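Local structure of Apc35852 (Geobacillus stearothermophilus, 1U9C) at residues 25-30 against 204-209; 29-34 against 94-99; 155-160 against 173-178. The protein is of unknown function but belongs to the DJ-1/PfpI family, whose members include chaperones and cysteine proteases. All blocks are in the same frame, centred on the assembly; numbering follows the deposited sequence.

In the fold
Contacts 1 and 2 form one buried region, their centres about 5 Å apart, and share Glu29 and Glu30 at the start of helix 28-40. Contact 2 sets this helix against the end of strand 92-95 in the central sheet, and contact 1 sets it against the turn joining strand 200-203 to helix 209-221. Both border the oxidised Cys129, which is consistent with the reactive-cysteine site of DJ-1/PfpI proteins. Along the chain, contact 3 follows contact 2 and is nested inside the loop that contact 1 closes. It joins two short helices about 17 Å from contact 2, centre to centre, yet reaches the same region through Glu159 and Glu160, which bind Asn205 and His99.

Contact 1: 25-30 against 204-209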
# COMPACT_ATOMS: atom_id res chain seq x y z
N GLY A 25 -10.24 -8.18 -2.57
CA GLY A 25 -10.18 -7.38 -1.32
C GLY A 25 -8.74 -7.09 -0.97
O GLY A 25 -7.93 -7.02 -1.83
N LEU A 26 -8.49 -6.88 0.31
CA LEU A 26 -7.14 -6.69 0.85
C LEU A 26 -6.41 -8.00 0.86
O LEU A 26 -6.96 -9.06 1.20
CB LEU A 26 -7.28 -6.21 2.30
CG LEU A 26 -6.03 -6.31 3.16
CD1 LEU A 26 -4.91 -5.42 2.72
CD2 LEU A 26 -6.44 -6.00 4.61
N TRP A 27 -5.13 -7.98 0.45
CA TRP A 27 -4.28 -9.14 0.60
C TRP A 27 -3.77 -9.17 2.05
O TRP A 27 -2.92 -8.36 2.41
CB TRP A 27 -3.08 -9.12 -0.36
CG TRP A 27 -2.46 -10.44 -0.48
CD1 TRP A 27 -1.48 -10.97 0.34
CD2 TRP A 27 -2.84 -11.47 -1.37
NE1 TRP A 27 -1.22 -12.27 -0.04
CE2 TRP A 27 -2.06 -12.59 -1.08
CE3 TRP A 27 -3.78 -11.54 -2.41
CZ2 TRP A 27 -2.18 -13.77 -1.78
CZ3 TRP A 27 -3.89 -12.73 -3.10
CH2 TRP A 27 -3.12 -13.79 -2.80
N LEU A 28 -4.31 -10.06 2.84
CA LEU A 28 -4.15 -10.02 4.29
C LEU A 28 -2.71 -9.83 4.76
O LEU A 28 -2.43 -8.93 5.58
CB LEU A 28 -4.82 -11.24 4.92
CG LEU A 28 -4.65 -11.30 6.43
CD1 LEU A 28 -5.22 -10.10 7.19
CD2 LEU A 28 -5.31 -12.61 6.90
N GLU A 29 -1.77 -10.60 4.25
CA GLU A 29 -0.42 -10.56 4.76
C GLU A 29 0.18 -9.17 4.62
O GLU A 29 1.06 -8.78 5.40
CB GLU A 29 0.48 -11.60 4.02
CG GLU A 29 1.97 -11.54 4.34
CD GLU A 29 2.83 -12.52 3.61
OE1 GLU A 29 2.39 -13.15 2.63
OE2 GLU A 29 4.01 -12.59 4.06
N GLU A 30 -0.17 -8.49 3.55
CA GLU A 30 0.40 -7.18 3.26
C GLU A 30 0.03 -6.11 4.27
O GLU A 30 0.71 -5.09 4.35
CB GLU A 30 0.05 -6.76 1.85
CG GLU A 30 0.73 -7.65 0.80
CD GLU A 30 0.27 -7.44 -0.58
OE1 GLU A 30 -0.43 -6.52 -0.87
OE2 GLU A 30 0.67 -8.34 -1.40
N GLN A 204 7.21 -5.39 -4.07
CA GLN A 204 6.66 -5.98 -5.30
C GLN A 204 5.46 -6.89 -5.13
O GLN A 204 4.59 -6.93 -5.97
CB GLN A 204 7.79 -6.74 -5.99
CG GLN A 204 7.49 -7.16 -7.42
CD GLN A 204 8.64 -7.85 -8.06
OE1 GLN A 204 9.77 -7.43 -7.89
NE2 GLN A 204 8.36 -8.95 -8.72
N ASN A 205 5.42 -7.65 -4.05
CA ASN A 205 4.45 -8.72 -3.93
C ASN A 205 4.28 -9.15 -2.46
O ASN A 205 4.91 -8.58 -1.57
CB ASN A 205 4.89 -9.85 -4.82
CG ASN A 205 6.29 -10.20 -4.55
OD1 ASN A 205 6.69 -10.16 -3.42
ND2 ASN A 205 7.09 -10.46 -5.59
N PRO A 206 3.44 -10.13 -2.17
CA PRO A 206 3.18 -10.48 -0.77
C PRO A 206 4.43 -10.85 -0.03
O PRO A 206 4.60 -10.54 1.12
CB PRO A 206 2.18 -11.65 -0.86
CG PRO A 206 1.51 -11.45 -2.10
CD PRO A 206 2.53 -10.86 -3.06
N GLN A 207 5.34 -11.49 -0.74
CA GLN A 207 6.61 -11.92 -0.20
C GLN A 207 7.56 -10.76 0.16
O GLN A 207 8.59 -10.97 0.83
CB GLN A 207 7.33 -12.84 -1.21
CG GLN A 207 6.60 -14.15 -1.58
CD GLN A 207 5.40 -14.02 -2.52
OE1 GLN A 207 5.20 -13.02 -3.20
NE2 GLN A 207 4.60 -15.10 -2.62
N SER A 208 7.21 -9.55 -0.27
CA SER A 208 7.98 -8.33 0.04
C SER A 208 7.43 -7.55 1.23
O SER A 208 7.96 -6.45 1.51
CB SER A 208 7.93 -7.44 -1.18
OG SER A 208 8.35 -8.14 -2.34
N SER A 209 6.38 -8.03 1.89
CA SER A 209 5.70 -7.26 2.95
C SER A 209 6.62 -6.91 4.09
O SER A 209 6.71 -5.76 4.52
CB SER A 209 4.49 -8.02 3.47
OG SER A 209 3.53 -8.26 2.44
O HOH W 1 6.93 -10.70 3.82
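Pro206 fits against Trp27, Glu29 and Glu30 where the start of helix 28-40 meets the 3-10 turn between strand 200-203 and helix 209-221, beside the probable reactive-cysteine site of this DJ-1/PfpI fold. No direct hydrogen bond crosses between the segments, and the join is mainly one of van der Waals packing.

The aromatic part is a CH-pi contact: Pro206 CG sits over the face of the Trp27 five-membered ring, 3.9 Å from its centroid and 25° off the normal. The offset is toward the rim, so that Pro206 CG comes to 3.5 Å from Trp27 NE1. Chi1 of -164° swings the indole of Trp27 away from its own N and out to the proline.

Carboxylates flank the rest of the proline. The extended Glu30 chain crosses the pyrrolidine ring at a slant, with OE2 3.3 Å from Pro206 CG, and its position next to the oxidised Cys129 is consistent with that of the glutamate beside the reactive cysteine in DJ-1 relatives. Glu29 crosses Pro206 at about a right angle and approaches the carbonyl end, where a water weakly bridges Glu29 OE2 to Gln207 O.

The polar bonds that shape the turn stay within 204-209. Asn205 O accepts from Ser208 N, closing the 3-10 turn, while Pro206 O is gripped twice by Ser209, from its N and its OG, both on the same face of the carbonyl plane. The hydroxyl that makes the second bond, Ser209 OG to Pro206 O at 2.8 Å, also packs 3.3 Å from Glu30 CG.

Contact 2: 29-34 against 94-99; sequences EEFAVP and FLPGGH
The glycine-rich loop Pro96-Gly97-Gly98 at the end of strand 92-95 packs, together with Phe94, against Glu30, Phe31 and Pro34 of helix 28-40. Gly98 N is hydrogen-bonded to the sulfinate of oxidised Cys129, an arrangement consistent with the anion-binding backbone found at this point in DJ-1 relatives.

Across the contact Gly97 N gives a weak, strongly bent hydrogen bond to Glu30 OE1 (2.9 Å, 125°). A side chain on Gly97 would collide with that oxygen.

Pro34 lies over one face of the Phe94 ring: its CB is 4.0 Å from the ring centroid in a CH-pi contact, while Pro34 CG reaches Phe94 CZ at 3.5 Å. With chi1 at -165° the Phe94 ring extends away from its own backbone N, to the helix. Since Pro34 has no N-H, Glu30 O lacks its helical partner and remains buried without one, 3.5 Å from Pro96 CB, and the helix kinks here. Pro96 CG also meets the edge of the Phe31 ring. With an alanine in place of Phe94, Pro34 would probably lose the ring face it rests on and a gap would open beneath the helix.

Phe94 pairs through its backbone with Leu9 and Val11 of strand 7-12, and its ring also touches Ala126 of strand 124-127 and Thr212 of helix 209-221, which packs against Pro34 through Ala213.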
# COMPACT_ATOMS: atom_id res chain seq x y z
N GLU A 29 -1.77 -10.60 4.25
CA GLU A 29 -0.42 -10.56 4.76
C GLU A 29 0.18 -9.17 4.62
O GLU A 29 1.06 -8.78 5.40
CB GLU A 29 0.48 -11.60 4.02
CG GLU A 29 1.97 -11.54 4.34
CD GLU A 29 2.83 -12.52 3.61
OE1 GLU A 29 2.39 -13.15 2.63
OE2 GLU A 29 4.01 -12.59 4.06
N GLU A 30 -0.17 -8.49 3.55
CA GLU A 30 0.40 -7.18 3.26
C GLU A 30 0.03 -6.11 4.27
O GLU A 30 0.71 -5.09 4.35
CB GLU A 30 0.05 -6.76 1.85
CG GLU A 30 0.73 -7.65 0.80
CD GLU A 30 0.27 -7.44 -0.58
OE1 GLU A 30 -0.43 -6.52 -0.87
OE2 GLU A 30 0.67 -8.34 -1.40
N PHE A 31 -1.06 -6.31 4.97
CA PHE A 31 -1.44 -5.53 6.15
C PHE A 31 -0.85 -6.15 7.42
O PHE A 31 -0.23 -5.44 8.22
CB PHE A 31 -2.96 -5.45 6.29
CG PHE A 31 -3.39 -4.77 7.53
CD1 PHE A 31 -3.35 -3.39 7.64
CD2 PHE A 31 -3.75 -5.49 8.67
CE1 PHE A 31 -3.70 -2.77 8.83
CE2 PHE A 31 -4.11 -4.88 9.82
CZ PHE A 31 -4.08 -3.53 9.91
N ALA A 32 -1.07 -7.44 7.61
CA ALA A 32 -0.80 -8.04 8.92
C ALA A 32 0.69 -8.05 9.26
O ALA A 32 1.08 -7.75 10.39
CB ALA A 32 -1.35 -9.47 8.99
N VAL A 33 1.57 -8.39 8.32
CA VAL A 33 2.98 -8.47 8.65
C VAL A 33 3.53 -7.05 8.97
O VAL A 33 4.18 -6.86 10.00
CB VAL A 33 3.73 -9.18 7.54
CG1 VAL A 33 5.21 -8.84 7.54
CG2 VAL A 33 3.47 -10.70 7.64
N PRO A 34 3.28 -6.04 8.14
CA PRO A 34 3.68 -4.69 8.51
C PRO A 34 3.07 -4.20 9.83
O PRO A 34 3.78 -3.55 10.62
CB PRO A 34 3.27 -3.86 7.28
CG PRO A 34 3.39 -4.86 6.17
CD PRO A 34 2.79 -6.10 6.76
N PHE A 94 1.37 3.79 4.96
CA PHE A 94 1.63 2.47 4.40
C PHE A 94 0.38 1.94 3.70
O PHE A 94 -0.66 1.86 4.33
CB PHE A 94 2.05 1.54 5.55
CG PHE A 94 2.69 0.26 5.08
CD1 PHE A 94 4.07 0.11 5.08
CD2 PHE A 94 1.93 -0.80 4.56
CE1 PHE A 94 4.65 -1.05 4.61
CE2 PHE A 94 2.54 -1.94 4.10
CZ PHE A 94 3.91 -2.04 4.13
N LEU A 95 0.54 1.57 2.44
CA LEU A 95 -0.55 1.06 1.59
C LEU A 95 -0.36 -0.38 1.24
O LEU A 95 0.38 -0.70 0.31
CB LEU A 95 -0.63 1.89 0.29
CG LEU A 95 -0.82 3.39 0.44
CD1 LEU A 95 -0.92 4.05 -0.93
CD2 LEU A 95 -1.88 3.77 1.30
N PRO A 96 -0.99 -1.30 1.98
CA PRO A 96 -1.03 -2.67 1.54
C PRO A 96 -1.80 -2.79 0.23
O PRO A 96 -2.54 -1.91 -0.19
CB PRO A 96 -1.81 -3.35 2.67
CG PRO A 96 -1.61 -2.47 3.86
CD PRO A 96 -1.71 -1.11 3.23
N GLY A 97 -1.66 -3.97 -0.37
CA GLY A 97 -2.31 -4.30 -1.66
C GLY A 97 -3.52 -5.20 -1.61
O GLY A 97 -4.36 -5.11 -0.71
N GLY A 98 -3.57 -6.09 -2.59
CA GLY A 98 -4.76 -6.79 -3.02
C GLY A 98 -5.27 -6.12 -4.29
O GLY A 98 -5.23 -4.91 -4.41
N HIS A 99 -5.92 -6.90 -5.15
CA HIS A 99 -6.49 -6.31 -6.38
C HIS A 99 -7.59 -5.31 -6.11
O HIS A 99 -7.80 -4.49 -6.98
CB HIS A 99 -7.00 -7.40 -7.34
CG HIS A 99 -5.94 -8.07 -8.16
ND1 HIS A 99 -5.49 -9.33 -7.87
CD2 HIS A 99 -5.30 -7.68 -9.29
CE1 HIS A 99 -4.56 -9.68 -8.76
NE2 HIS A 99 -4.46 -8.71 -9.66

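Contact 3: 155-160 against 173-178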
# COMPACT_ATOMS: atom_id res chain seq x y z
N PHE A 155 3.58 -4.78 -8.10
CA PHE A 155 3.17 -6.00 -8.77
C PHE A 155 3.45 -5.78 -10.25
O PHE A 155 3.09 -4.77 -10.82
CB PHE A 155 1.70 -6.21 -8.59
CG PHE A 155 1.25 -7.62 -8.74
CD1 PHE A 155 1.54 -8.54 -7.78
CD2 PHE A 155 0.44 -7.98 -9.79
CE1 PHE A 155 1.05 -9.82 -7.89
CE2 PHE A 155 -0.04 -9.25 -9.90
CZ PHE A 155 0.25 -10.16 -8.95
N THR A 156 4.12 -6.74 -10.85
CA THR A 156 4.57 -6.54 -12.22
C THR A 156 3.52 -6.96 -13.21
O THR A 156 2.64 -7.77 -12.91
CB THR A 156 5.87 -7.33 -12.49
OG1 THR A 156 5.65 -8.74 -12.30
CG2 THR A 156 7.00 -6.93 -11.56
N ASP A 157 3.67 -6.44 -14.42
CA ASP A 157 2.78 -6.83 -15.51
C ASP A 157 2.88 -8.31 -15.78
O ASP A 157 1.88 -8.93 -16.10
CB ASP A 157 3.10 -6.10 -16.78
CG ASP A 157 2.85 -4.61 -16.70
OD1 ASP A 157 2.21 -4.12 -15.75
OD2 ASP A 157 3.27 -3.86 -17.62
N GLU A 158 4.10 -8.87 -15.68
CA GLU A 158 4.29 -10.33 -15.79
C GLU A 158 3.54 -11.13 -14.74
O GLU A 158 2.91 -12.12 -15.03
CB GLU A 158 5.79 -10.68 -15.69
CG GLU A 158 6.08 -12.17 -15.91
CD GLU A 158 7.51 -12.59 -15.55
OE1 GLU A 158 8.25 -11.82 -14.90
OE2 GLU A 158 7.90 -13.72 -15.93
N GLU A 159 3.61 -10.67 -13.49
CA GLU A 159 2.86 -11.31 -12.42
C GLU A 159 1.36 -11.18 -12.67
O GLU A 159 0.64 -12.15 -12.50
CB GLU A 159 3.22 -10.72 -11.06
CG GLU A 159 4.55 -11.24 -10.50
CD GLU A 159 5.19 -10.35 -9.44
OE1 GLU A 159 5.19 -9.11 -9.59
OE2 GLU A 159 5.77 -10.90 -8.47
N GLU A 160 0.93 -10.05 -13.21
CA GLU A 160 -0.49 -9.82 -13.51
C GLU A 160 -0.99 -10.71 -14.64
O GLU A 160 -2.13 -11.20 -14.62
CB GLU A 160 -0.73 -8.34 -13.88
CG GLU A 160 -2.18 -7.88 -13.77
CD GLU A 160 -2.64 -7.77 -12.34
OE1 GLU A 160 -2.47 -6.69 -11.74
OE2 GLU A 160 -3.12 -8.77 -11.79
N LEU A 173 -0.61 -1.67 -13.55
CA LEU A 173 0.06 -0.84 -12.56
C LEU A 173 1.53 -0.50 -12.88
O LEU A 173 1.88 0.66 -12.91
CB LEU A 173 -0.04 -1.53 -11.21
CG LEU A 173 0.62 -0.81 -10.04
CD1 LEU A 173 0.12 0.57 -9.95
CD2 LEU A 173 0.32 -1.52 -8.73
N GLU A 174 2.33 -1.50 -13.20
CA GLU A 174 3.74 -1.24 -13.56
C GLU A 174 3.82 -0.30 -14.77
O GLU A 174 4.54 0.71 -14.81
CB GLU A 174 4.47 -2.57 -13.86
CG GLU A 174 5.80 -2.41 -14.63
CD GLU A 174 6.47 -3.73 -15.01
OE1 GLU A 174 5.98 -4.86 -14.71
OE2 GLU A 174 7.56 -3.66 -15.65
N SER A 175 3.03 -0.64 -15.79
CA SER A 175 3.00 0.14 -17.02
C SER A 175 2.64 1.58 -16.74
O SER A 175 3.22 2.52 -17.29
CB SER A 175 1.95 -0.45 -17.96
OG SER A 175 2.46 -1.66 -18.49
N THR A 176 1.64 1.74 -15.88
CA THR A 176 1.13 3.06 -15.59
C THR A 176 2.12 3.88 -14.75
O THR A 176 2.32 5.09 -14.97
CB THR A 176 -0.32 2.96 -15.04
OG1 THR A 176 -1.13 2.33 -16.04
CG2 THR A 176 -0.98 4.32 -14.91
N LEU A 177 2.75 3.23 -13.77
CA LEU A 177 3.78 3.91 -13.00
C LEU A 177 4.93 4.39 -13.87
O LEU A 177 5.42 5.51 -13.72
CB LEU A 177 4.34 2.99 -11.91
CG LEU A 177 3.42 2.69 -10.76
CD1 LEU A 177 3.97 1.51 -9.99
CD2 LEU A 177 3.19 3.91 -9.89
N ARG A 178 5.37 3.55 -14.80
CA ARG A 178 6.39 4.00 -15.76
C ARG A 178 5.91 5.15 -16.65
O ARG A 178 6.62 6.13 -16.86
CB ARG A 178 6.90 2.84 -16.59
CG ARG A 178 7.90 3.25 -17.61
CD ARG A 178 8.37 2.13 -18.52
NE ARG A 178 8.79 0.97 -17.74
CZ ARG A 178 8.07 -0.12 -17.54
NH1 ARG A 178 8.58 -1.10 -16.82
NH2 ARG A 178 6.84 -0.25 -18.06
O HOH W 2 1.45 -4.34 -13.07
O HOH W 3 5.78 -3.12 -18.39
O HOH W 4 6.46 -7.28 -15.99
O HOH W 5 -1.31 -4.28 -12.78
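Asp157 is held to helix 173-179 by two direct hydrogen bonds, one to Glu174 and one from Ser175. Asp157 N donates to Glu174 OE1 in a nearly straight bond (2.8 Å, 166°), meeting the carboxylate on its anti side. In return, Ser175 OG donates to Asp157 OD2 at a short 2.5 Å, from the syn side. The two carboxylates stack with planes 30° apart, Asp157 OD1 lying 4.0 Å from Glu174 OE1; the donors around them probably offset this closeness of like charges.

Waters fill in the first shell. One joins Phe155 O, Asp157 OD1 and Glu174 N, and another carries Glu158 N to Glu174 OE1, which therefore serves two amides of the first helical turn, one directly and one through water.

That turn is fixed by a capping box. Thr156, the N-cap, accepts from Glu159 N at its OG1 (3.1 Å), and Glu159 OE1 takes Thr156 N in return (2.9 Å). With chi1 at 61°, Thr156 OG1 is held between its own N and carbonyl carbon, facing the helix start. OG1 also donates to Glu159 OE1, above the carboxylate plane.

Farther out, Glu174 is steadied by Arg178, whose NH1 forms a salt bridge to its OE2 (3.0 Å) with the oxygen in the guanidinium plane. Arg178 NH2 reaches Asp157 OD2 through a water. Glu159 OE2 holds Trp190 N and Asn205 ND2, while Glu160 bonds to His99 and His130.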